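Local coordinates for PhnB protein (Bacillus cereus, PDB 3OMS), which is of unproven function but belongs to the glyoxalase-like PhnB family and is named a putative 3-demethylubiquinone-9 3-methyltransferase, at residues 91-94 with 95-99; 115-118 with 119-123; 124-127 with 128-132. All blocks are in the same frame, centred on the assembly; numbering follows the deposited sequence.

All three contacts lie in the second half of the chain, in the unit built from helix 92-103 and the four-stranded sheet 83-89, 131-136, 121-125, 107-111. They follow one another in order: contact 1 is the first turns of the helix, contact 2 the turn leading into strand 121-125, contact 3 the hairpin joining that strand to 131-136. The centres of contacts 1 and 2 are about 13 Å apart, and two salt bridges from Lys120 to Glu92 and Asp96 connect them. Contacts 2 and 3, about 18 Å apart, share strand 121-125. Contacts 1 and 3, centres about 17 Å apart, are joined by Phe99 packing on Leu124; Phe99 also packs on Gly122, so the helix lies against this strand.

Contact 1 (91-94 with 95-99); sequences TEEE and IDTVF
Thr97 holds its OG1 beside its own backbone N (chi1 -60°), which turns the hydroxyl back along the helix to Glu93 O, 3.0 Å from OG1. Thr97 N donates to the same carbonyl oxygen, and the two donors arrive from opposite faces of the carbonyl plane, giving Glu93 O a double grip. In Glu94, CG stands anti to the backbone N (chi1 172°) and the extended chain runs alongside Val98, with CG 4.0 Å from Val98 CG2. Glu94 OE1 is hydrogen-bonded to Glu90 N, and OE2 makes a salt bridge to Lys10 of the second subunit. The Glu92 chain is bent about its CB-CG bond and brings OE1 to 3.5 Å from Asp96 OD1, the carboxylate planes turned 64° apart; Lys120 NZ makes a salt bridge to each, which probably offsets the repulsion of the two like charges. Ile95 presses CG2 against Glu92 O at 3.2 Å, and its side chain also touches Leu134 and Cys89 of the underlying sheet. Thr91 OG1 accepts from Glu94 N at 3.1 Å, while Thr91 O receives Ile95 N and Glu92 O receives Asp96 N. This is the threonine N-cap and first turns of an alpha-helix lying on a glyoxalase-family beta sheet.

Contact 2 (115-118 with 119-123); sequences YPFS and KKFGW
A type I beta turn from Tyr115 to Ser118 leads into strand 121-125, and three aromatic side chains gather where the chain comes out of it. Phe117 and Phe121 meet in a T-shaped stack: the edge of Phe117 points at the face of Phe121, with CE1 of Phe117 3.7 Å from CD2 of Phe121. The ring planes stand at 72° and the centroids are 5.4 Å apart; Phe117 CE1 lies over the Phe121 face, offset toward the rim. Phe117 reaches it because its CG sits between the backbone N and the carbonyl carbon (chi1 50°), swinging the ring toward the strand, and Tyr115 CB lies over one face of the Phe117 ring. The Tyr115 ring crosses the Phe121 side chain obliquely near its CB: CD2 of Tyr115 is 4.1 Å from Phe121 CB, and the CE2 edge of Tyr115 lies 3.2 Å from Phe121 O, near the ring plane. The Tyr115 hydroxyl is hydrogen-bonded to Pro111 O.

Within the fold, the turn links the short strand 114-115 to strand 121-125, a central strand of its sheet, and the chain rounds a corner at Lys119 and Lys120 before entering it. The Tyr115 and Ser118 backbones bond to each other both ways, Tyr115 N to Ser118 O at 2.8 Å and Ser118 N to Tyr115 O at 3.1 Å. At the corner Lys120 N donates to Ser118 OG at 3.3 Å, with an N-H...O angle of 140°. That serine hydroxyl is also hydrogen-bonded to Thr135 OG1 on the neighbouring strand, while Ser118 CB packs 3.8 Å from Phe121 CB.

Contact 3 (124-127 with 128-132); sequences LNDK and YGVSW
Asp126 OD1 takes two backbone donors, Tyr128 N within the turn at 2.8 Å and Val130 N just past it at 3.0 Å. They approach from opposite faces of the carboxylate plane. OD2 accepts Trp132 NE1 at 2.9 Å and lies at the indole edge, close to the ring plane, although the N-H meets the carboxylate from above. Tyr28 OH is a further partner of OD2. With chi1 at 70°, CG of Asp126 lies between the backbone N and carbonyl carbon, turning the acid in over the turn. The backbone of Asp126 is equally satisfied: its N donates to Val130 O, and its O receives Gly129 N at 2.8 Å, closing a type I turn. Further down the hairpin, Leu124 and Trp132 form an antiparallel hydrogen-bonded pair, with Leu124 N to Trp132 O at 2.9 Å and Trp132 N to Leu124 O at 2.8 Å. Within the turn, Lys127 CG lies over the Tyr128 ring face, a CH-pi contact 3.7 Å from the centroid, and one water bridges Lys127 NZ and Tyr128 OH, which is also hydrogen-bonded to Glu23 OE2. So many donors around one buried carboxylate should stabilise its negative charge and probably help fix the shape of the turn.

Contact 1 (91-94 with 95-99)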
loop_
_atom_site.group_PDB
_atom_site.type_symbol
_atom_site.label_atom_id
_atom_site.label_comp_id
_atom_site.label_asym_id
_atom_site.label_seq_id
_atom_site.Cartn_x
_atom_site.Cartn_y
_atom_site.Cartn_z
ATOM N N THR A 91 -8.106 12.103 -17.619
ATOM C CA THR A 91 -7.698 12.539 -18.964
ATOM C C THR A 91 -6.309 12.062 -19.357
ATOM O O THR A 91 -5.456 11.770 -18.484
ATOM C CB THR A 91 -7.671 14.057 -19.091
ATOM O OG1 THR A 91 -6.713 14.590 -18.175
ATOM C CG2 THR A 91 -9.073 14.680 -18.823
ATOM N N GLU A 92 -6.136 11.945 -20.672
ATOM C CA GLU A 92 -4.863 11.655 -21.315
ATOM C C GLU A 92 -3.785 12.616 -20.860
ATOM O O GLU A 92 -2.677 12.199 -20.538
ATOM C CB GLU A 92 -5.011 11.749 -22.837
ATOM C CG GLU A 92 -5.266 10.404 -23.513
ATOM C CD GLU A 92 -3.982 9.763 -24.032
ATOM O OE1 GLU A 92 -2.991 9.674 -23.263
ATOM O OE2 GLU A 92 -3.957 9.367 -25.215
ATOM N N GLU A 93 -4.112 13.898 -20.804
ATOM C CA GLU A 93 -3.161 14.884 -20.328
ATOM C C GLU A 93 -2.688 14.570 -18.923
ATOM O O GLU A 93 -1.494 14.649 -18.639
ATOM C CB GLU A 93 -3.758 16.277 -20.358
ATOM C CG GLU A 93 -2.935 17.329 -19.606
ATOM C CD GLU A 93 -3.346 18.769 -19.945
ATOM O OE1 GLU A 93 -3.937 19.001 -21.029
ATOM O OE2 GLU A 93 -3.064 19.667 -19.115
ATOM N N GLU A 94 -3.624 14.220 -18.034
ATOM C CA GLU A 94 -3.246 13.959 -16.674
ATOM C C GLU A 94 -2.331 12.732 -16.615
ATOM O O GLU A 94 -1.338 12.757 -15.907
ATOM C CB GLU A 94 -4.475 13.742 -15.788
ATOM C CG GLU A 94 -4.145 13.264 -14.375
ATOM C CD GLU A 94 -5.366 12.698 -13.603
ATOM O OE1 GLU A 94 -6.505 12.632 -14.131
ATOM O OE2 GLU A 94 -5.145 12.247 -12.483
ATOM N N ILE A 95 -2.681 11.650 -17.304
ATOM C CA ILE A 95 -1.902 10.413 -17.184
ATOM C C ILE A 95 -0.499 10.627 -17.766
ATOM O O ILE A 95 0.514 10.207 -17.167
ATOM C CB ILE A 95 -2.620 9.144 -17.764
ATOM C CG1 ILE A 95 -1.789 7.891 -17.393
ATOM C CG2 ILE A 95 -2.813 9.218 -19.325
ATOM C CD1 ILE A 95 -2.515 6.504 -17.550
ATOM N N ASP A 96 -0.426 11.343 -18.890
ATOM C CA ASP A 96 0.857 11.662 -19.544
ATOM C C ASP A 96 1.754 12.453 -18.612
ATOM O O ASP A 96 2.947 12.135 -18.456
ATOM C CB ASP A 96 0.644 12.464 -20.848
ATOM C CG ASP A 96 0.084 11.613 -21.973
ATOM O OD1 ASP A 96 0.126 10.353 -21.916
ATOM O OD2 ASP A 96 -0.426 12.213 -22.946
ATOM N N THR A 97 1.180 13.465 -17.968
ATOM C CA THR A 97 1.937 14.325 -17.068
ATOM C C THR A 97 2.384 13.609 -15.809
ATOM O O THR A 97 3.542 13.718 -15.443
ATOM C CB THR A 97 1.142 15.564 -16.644
ATOM O OG1 THR A 97 0.808 16.310 -17.809
ATOM C CG2 THR A 97 2.008 16.445 -15.746
ATOM N N VAL A 98 1.486 12.891 -15.137
ATOM C CA VAL A 98 1.848 12.244 -13.900
ATOM C C VAL A 98 2.850 11.109 -14.146
ATOM O O VAL A 98 3.797 10.929 -13.386
ATOM C CB VAL A 98 0.623 11.666 -13.159
ATOM C CG1 VAL A 98 1.031 11.070 -11.866
ATOM C CG2 VAL A 98 -0.446 12.721 -12.919
ATOM N N PHE A 99 2.626 10.318 -15.176
ATOM C CA PHE A 99 3.555 9.229 -15.484
ATOM C C PHE A 99 4.993 9.762 -15.682
ATOM O O PHE A 99 5.938 9.238 -15.089
ATOM C CB PHE A 99 3.095 8.444 -16.716
ATOM C CG PHE A 99 3.853 7.164 -16.931
ATOM C CD1 PHE A 99 3.455 5.995 -16.294
ATOM C CD2 PHE A 99 4.961 7.121 -17.777
ATOM C CE1 PHE A 99 4.138 4.811 -16.499
ATOM C CE2 PHE A 99 5.668 5.932 -17.960
ATOM C CZ PHE A 99 5.263 4.806 -17.344
#

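Contact 2 (115-118 with 119-123)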
loop_
_atom_site.group_PDB
_atom_site.type_symbol
_atom_site.label_atom_id
_atom_site.label_comp_id
_atom_site.label_asym_id
_atom_site.label_seq_id
_atom_site.Cartn_x
_atom_site.Cartn_y
_atom_site.Cartn_z
ATOM N N TYR A 115 -2.537 -1.185 -24.404
ATOM C CA TYR A 115 -2.389 -2.619 -24.174
ATOM C C TYR A 115 -3.725 -3.319 -24.467
ATOM O O TYR A 115 -4.766 -2.651 -24.537
ATOM C CB TYR A 115 -1.975 -2.853 -22.737
ATOM C CG TYR A 115 -0.551 -2.443 -22.417
ATOM C CD1 TYR A 115 0.508 -3.313 -22.601
ATOM C CD2 TYR A 115 -0.279 -1.185 -21.914
ATOM C CE1 TYR A 115 1.823 -2.943 -22.271
ATOM C CE2 TYR A 115 1.017 -0.797 -21.606
ATOM C CZ TYR A 115 2.065 -1.663 -21.793
ATOM O OH TYR A 115 3.329 -1.247 -21.449
ATOM N N PRO A 116 -3.708 -4.655 -24.629
ATOM C CA PRO A 116 -5.032 -5.283 -24.886
ATOM C C PRO A 116 -6.050 -4.954 -23.768
ATOM O O PRO A 116 -7.214 -4.638 -24.057
ATOM C CB PRO A 116 -4.703 -6.775 -24.971
ATOM C CG PRO A 116 -3.220 -6.795 -25.438
ATOM C CD PRO A 116 -2.603 -5.639 -24.673
ATOM N N PHE A 117 -5.580 -4.939 -22.521
ATOM C CA PHE A 117 -6.445 -4.711 -21.357
ATOM C C PHE A 117 -6.793 -3.240 -21.072
ATOM O O PHE A 117 -7.597 -2.971 -20.173
ATOM C CB PHE A 117 -5.838 -5.374 -20.094
ATOM C CG PHE A 117 -4.366 -5.036 -19.843
ATOM C CD1 PHE A 117 -4.012 -3.973 -19.001
ATOM C CD2 PHE A 117 -3.344 -5.797 -20.434
ATOM C CE1 PHE A 117 -2.665 -3.653 -18.773
ATOM C CE2 PHE A 117 -1.994 -5.482 -20.216
ATOM C CZ PHE A 117 -1.661 -4.417 -19.372
ATOM N N SER A 118 -6.203 -2.291 -21.814
ATOM C CA SER A 118 -6.344 -0.861 -21.491
ATOM C C SER A 118 -5.942 0.042 -22.651
ATOM O O SER A 118 -4.927 -0.201 -23.302
ATOM C CB SER A 118 -5.450 -0.485 -20.307
ATOM O OG SER A 118 -5.676 0.863 -19.892
ATOM N N LYS A 119 -6.708 1.106 -22.860
ATOM C CA LYS A 119 -6.357 2.108 -23.881
ATOM C C LYS A 119 -5.054 2.826 -23.520
ATOM O O LYS A 119 -4.272 3.214 -24.390
ATOM C CB LYS A 119 -7.490 3.134 -24.084
ATOM C CG LYS A 119 -7.689 4.206 -22.975
ATOM C CD LYS A 119 -8.784 5.255 -23.400
ATOM C CE LYS A 119 -10.150 4.999 -22.700
ATOM N NZ LYS A 119 -11.304 5.587 -23.469
ATOM N N LYS A 120 -4.843 3.002 -22.223
ATOM C CA LYS A 120 -3.680 3.731 -21.749
ATOM C C LYS A 120 -3.338 3.282 -20.335
ATOM O O LYS A 120 -4.090 3.541 -19.396
ATOM C CB LYS A 120 -3.944 5.220 -21.773
ATOM C CG LYS A 120 -2.710 6.081 -21.674
ATOM C CD LYS A 120 -2.185 6.538 -23.008
ATOM C CE LYS A 120 -1.040 7.526 -22.783
ATOM N NZ LYS A 120 -0.714 8.420 -23.940
ATOM N N PHE A 121 -2.178 2.647 -20.211
ATOM C CA PHE A 121 -1.696 2.071 -18.945
ATOM C C PHE A 121 -0.183 2.073 -18.876
ATOM O O PHE A 121 0.509 1.877 -19.896
ATOM C CB PHE A 121 -2.169 0.629 -18.798
ATOM C CG PHE A 121 -1.597 -0.089 -17.600
ATOM C CD1 PHE A 121 -2.229 0.008 -16.356
ATOM C CD2 PHE A 121 -0.461 -0.894 -17.726
ATOM C CE1 PHE A 121 -1.728 -0.672 -15.228
ATOM C CE2 PHE A 121 0.051 -1.579 -16.608
ATOM C CZ PHE A 121 -0.600 -1.470 -15.353
ATOM N N GLY A 122 0.340 2.277 -17.676
ATOM C CA GLY A 122 1.768 2.106 -17.439
ATOM C C GLY A 122 2.044 1.719 -16.020
ATOM O O GLY A 122 1.198 1.927 -15.116
ATOM N N TRP A 123 3.248 1.205 -15.790
ATOM C CA TRP A 123 3.639 0.715 -14.462
ATOM C C TRP A 123 5.107 1.058 -14.289
ATOM O O TRP A 123 5.929 0.801 -15.162
ATOM C CB TRP A 123 3.430 -0.801 -14.358
ATOM C CG TRP A 123 3.429 -1.374 -12.977
ATOM C CD1 TRP A 123 3.944 -0.831 -11.850
ATOM C CD2 TRP A 123 2.864 -2.633 -12.589
ATOM N NE1 TRP A 123 3.776 -1.688 -10.784
ATOM C CE2 TRP A 123 3.112 -2.801 -11.215
ATOM C CE3 TRP A 123 2.153 -3.628 -13.273
ATOM C CZ2 TRP A 123 2.630 -3.916 -10.487
ATOM C CZ3 TRP A 123 1.715 -4.764 -12.558
ATOM C CH2 TRP A 123 1.960 -4.887 -11.179
#

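Contact 3 (124-127 with 128-132)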
loop_
_atom_site.group_PDB
_atom_site.type_symbol
_atom_site.label_atom_id
_atom_site.label_comp_id
_atom_site.label_asym_id
_atom_site.label_seq_id
_atom_site.Cartn_x
_atom_site.Cartn_y
_atom_site.Cartn_z
ATOM N N LEU A 124 5.422 1.697 -13.180
ATOM C CA LEU A 124 6.803 2.076 -12.897
ATOM C C LEU A 124 7.098 2.013 -11.419
ATOM O O LEU A 124 6.158 1.872 -10.591
ATOM C CB LEU A 124 7.045 3.510 -13.382
ATOM C CG LEU A 124 6.105 4.658 -12.937
ATOM C CD1 LEU A 124 6.446 5.044 -11.473
ATOM C CD2 LEU A 124 6.305 5.871 -13.861
ATOM N N ASN A 125 8.388 2.095 -11.091
ATOM C CA ASN A 125 8.832 2.464 -9.746
ATOM C C ASN A 125 9.369 3.850 -9.769
ATOM O O ASN A 125 10.111 4.205 -10.676
ATOM C CB ASN A 125 9.945 1.528 -9.262
ATOM C CG ASN A 125 9.518 0.069 -9.165
ATOM O OD1 ASN A 125 10.346 -0.828 -9.417
ATOM N ND2 ASN A 125 8.316 -0.196 -8.719
ATOM N N ASP A 126 8.976 4.689 -8.822
ATOM C CA ASP A 126 9.491 6.049 -8.828
ATOM C C ASP A 126 10.930 6.089 -8.264
ATOM O O ASP A 126 11.532 5.055 -7.902
ATOM C CB ASP A 126 8.503 6.993 -8.131
ATOM C CG ASP A 126 8.421 6.759 -6.636
ATOM O OD1 ASP A 126 9.362 6.098 -6.114
ATOM O OD2 ASP A 126 7.446 7.276 -6.021
ATOM N N LYS A 127 11.501 7.273 -8.222
ATOM C CA LYS A 127 12.881 7.451 -7.789
ATOM C C LYS A 127 13.113 6.966 -6.353
ATOM O O LYS A 127 14.254 6.815 -5.931
ATOM C CB LYS A 127 13.324 8.912 -7.918
ATOM C CG LYS A 127 12.660 9.925 -6.975
ATOM C CD LYS A 127 13.187 11.337 -7.175
ATOM C CE LYS A 127 12.628 12.023 -8.438
ATOM N NZ LYS A 127 11.171 12.383 -8.506
ATOM N N TYR A 128 12.040 6.843 -5.573
ATOM C CA TYR A 128 12.153 6.357 -4.198
ATOM C C TYR A 128 11.971 4.862 -4.100
ATOM O O TYR A 128 12.094 4.301 -3.014
ATOM C CB TYR A 128 11.135 7.112 -3.295
ATOM C CG TYR A 128 11.250 8.614 -3.401
ATOM C CD1 TYR A 128 12.324 9.285 -2.829
ATOM C CD2 TYR A 128 10.326 9.364 -4.131
ATOM C CE1 TYR A 128 12.473 10.649 -2.960
ATOM C CE2 TYR A 128 10.466 10.688 -4.254
ATOM C CZ TYR A 128 11.539 11.342 -3.673
ATOM O OH TYR A 128 11.680 12.702 -3.827
ATOM N N GLY A 129 11.593 4.213 -5.203
ATOM C CA GLY A 129 11.326 2.808 -5.233
ATOM C C GLY A 129 9.859 2.419 -5.064
ATOM O O GLY A 129 9.524 1.222 -5.157
ATOM N N VAL A 130 8.991 3.403 -4.873
ATOM C CA VAL A 130 7.557 3.174 -4.695
ATOM C C VAL A 130 6.902 2.839 -6.038
ATOM O O VAL A 130 7.187 3.513 -7.051
ATOM C CB VAL A 130 6.835 4.387 -4.082
ATOM C CG1 VAL A 130 5.261 4.151 -4.064
ATOM C CG2 VAL A 130 7.366 4.622 -2.679
ATOM N N SER A 131 6.117 1.757 -6.073
ATOM C CA SER A 131 5.550 1.255 -7.347
ATOM C C SER A 131 4.165 1.865 -7.606
ATOM O O SER A 131 3.224 1.803 -6.738
ATOM C CB SER A 131 5.437 -0.239 -7.304
ATOM O OG SER A 131 5.331 -0.827 -8.589
ATOM N N TRP A 132 4.035 2.417 -8.811
ATOM C CA TRP A 132 2.823 3.083 -9.263
ATOM C C TRP A 132 2.318 2.495 -10.589
ATOM O O TRP A 132 3.098 2.264 -11.553
ATOM C CB TRP A 132 3.115 4.545 -9.511
ATOM C CG TRP A 132 3.512 5.378 -8.348
ATOM C CD1 TRP A 132 4.765 5.528 -7.860
ATOM C CD2 TRP A 132 2.667 6.234 -7.563
ATOM N NE1 TRP A 132 4.769 6.426 -6.830
ATOM C CE2 TRP A 132 3.489 6.861 -6.605
ATOM C CE3 TRP A 132 1.306 6.535 -7.583
ATOM C CZ2 TRP A 132 3.001 7.788 -5.675
ATOM C CZ3 TRP A 132 0.807 7.420 -6.627
ATOM C CH2 TRP A 132 1.663 8.058 -5.701
HETATM O O HOH W 1 11.003 14.074 -6.369
#